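Local coordinates for single-stranded DNA-binding protein (Thermus thermophilus, PDB 2CWA), which binds single-stranded DNA and probably recruits partner proteins to it during DNA replication, recombination and repair, at residues A[64-67]-A[68-71]. Residues are numbered along the deposited sequence; the frame is centred on the assembly and turned at random.
Sequences EMWG and DLLD
Leu69 N donates to Trp66 O over 3.3 Å, closing a four-residue turn in which the CA atoms of Trp66 and Leu69 lie 5.3 Å apart. The bond is moderately bent, 150° at the hydrogen, and the donor stands 55° out of the carbonyl plane. Gly67 is extended and Asp68 takes a left-handed conformation, the pairing that defines a type II turn. It overlaps a type I turn, Glu64 to Gly67, closed by Gly67 N on Glu64 O, sharing Trp66 and Gly67 with it, so two consecutive turns bend the chain just after helix 60-64. This is the OB-fold connection that carries a short helix and then a loop between the third and fourth barrel strands, here 49-59 and 75-85. Such a link illustrates how irregular backbone can still be tied down by a few apolar side chains. With CG anti to its carbonyl carbon (chi1 -58°), the Trp66 side chain packs on Leu30, Leu104 and Pro106 of the barrel. Leu70 comes in obliquely beside it, CD1 3.7 Å from Trp66 CB, and its buried branches also meet Leu14, Leu32 and Leu104. Replacing Leu70 by an alanine would probably open a gap beside Trp66 CB and over those leucines, leaving the indole less support along that flank. On the more exposed part of the loop, Leu69 crosses Trp66 at about a right angle, bringing CD2 to 4.0 Å from Trp66 CE3. The selenomethionine Met65 lays CG over one face of the indole near its rim, while Asp71 forms a salt bridge with Arg17 of strand 5-22.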
loop_
_atom_site.group_PDB
_atom_site.type_symbol
_atom_site.label_atom_id
_atom_site.label_comp_id
_atom_site.label_asym_id
_atom_site.label_seq_id
_atom_site.Cartn_x
_atom_site.Cartn_y
_atom_site.Cartn_z
ATOM N N GLU A 64 8.341 -19.885 -1.597
ATOM C CA GLU A 64 9.364 -20.861 -1.965
ATOM C C GLU A 64 9.563 -20.912 -3.466
ATOM O O GLU A 64 10.649 -21.205 -3.958
ATOM C CB GLU A 64 8.969 -22.256 -1.475
ATOM C CG GLU A 64 9.019 -22.427 0.028
ATOM C CD GLU A 64 8.642 -23.831 0.459
ATOM O OE1 GLU A 64 9.168 -24.794 -0.135
ATOM O OE2 GLU A 64 7.824 -23.969 1.395
HETATM N N MSE A 65 8.490 -20.642 -4.194
HETATM C CA MSE A 65 8.528 -20.661 -5.644
HETATM C C MSE A 65 9.555 -19.678 -6.211
HETATM O O MSE A 65 10.216 -19.969 -7.207
HETATM C CB MSE A 65 7.133 -20.323 -6.174
HETATM C CG MSE A 65 6.988 -20.324 -7.673
HETATM SE SE MSE A 65 5.194 -19.749 -8.090
HETATM C CE MSE A 65 4.238 -21.325 -7.500
ATOM N N TRP A 66 9.690 -18.523 -5.566
ATOM C CA TRP A 66 10.606 -17.482 -6.031
ATOM C C TRP A 66 11.908 -17.366 -5.255
ATOM O O TRP A 66 12.658 -16.404 -5.430
ATOM C CB TRP A 66 9.884 -16.138 -6.022
ATOM C CG TRP A 66 8.675 -16.182 -6.878
ATOM C CD1 TRP A 66 7.378 -16.066 -6.477
ATOM C CD2 TRP A 66 8.644 -16.455 -8.280
ATOM N NE1 TRP A 66 6.536 -16.259 -7.548
ATOM C CE2 TRP A 66 7.289 -16.500 -8.666
ATOM C CE3 TRP A 66 9.632 -16.672 -9.249
ATOM C CZ2 TRP A 66 6.895 -16.753 -9.983
ATOM C CZ3 TRP A 66 9.240 -16.926 -10.559
ATOM C CH2 TRP A 66 7.882 -16.964 -10.911
ATOM N N GLY A 67 12.178 -18.350 -4.405
ATOM C CA GLY A 67 13.398 -18.324 -3.625
ATOM C C GLY A 67 14.613 -18.505 -4.506
ATOM O O GLY A 67 14.676 -19.445 -5.296
ATOM N N ASP A 68 15.572 -17.592 -4.377
ATOM C CA ASP A 68 16.808 -17.647 -5.150
ATOM C C ASP A 68 16.602 -17.446 -6.650
ATOM O O ASP A 68 17.424 -17.888 -7.452
ATOM C CB ASP A 68 17.519 -18.984 -4.909
ATOM C CG ASP A 68 17.733 -19.275 -3.434
ATOM O OD1 ASP A 68 18.457 -18.499 -2.768
ATOM O OD2 ASP A 68 17.173 -20.280 -2.940
ATOM N N LEU A 69 15.509 -16.789 -7.029
ATOM C CA LEU A 69 15.229 -16.533 -8.441
ATOM C C LEU A 69 15.076 -15.048 -8.760
ATOM O O LEU A 69 15.179 -14.646 -9.919
ATOM C CB LEU A 69 13.951 -17.249 -8.891
ATOM C CG LEU A 69 14.016 -18.726 -9.278
ATOM C CD1 LEU A 69 14.276 -19.570 -8.050
ATOM C CD2 LEU A 69 12.701 -19.133 -9.926
ATOM N N LEU A 70 14.824 -14.239 -7.739
ATOM C CA LEU A 70 14.629 -12.810 -7.946
ATOM C C LEU A 70 15.811 -11.967 -7.473
ATOM O O LEU A 70 16.335 -12.172 -6.377
ATOM C CB LEU A 70 13.359 -12.361 -7.224
ATOM C CG LEU A 70 12.099 -13.201 -7.471
ATOM C CD1 LEU A 70 10.959 -12.632 -6.644
ATOM C CD2 LEU A 70 11.741 -13.218 -8.952
ATOM N N ASP A 71 16.217 -11.008 -8.301
ATOM C CA ASP A 71 17.336 -10.134 -7.968
ATOM C C ASP A 71 16.913 -8.669 -8.016
ATOM O O ASP A 71 15.840 -8.336 -8.526
ATOM C CB ASP A 71 18.488 -10.351 -8.952
ATOM C CG ASP A 71 19.854 -10.141 -8.312
ATOM O OD1 ASP A 71 19.994 -9.232 -7.461
ATOM O OD2 ASP A 71 20.794 -10.885 -8.669
#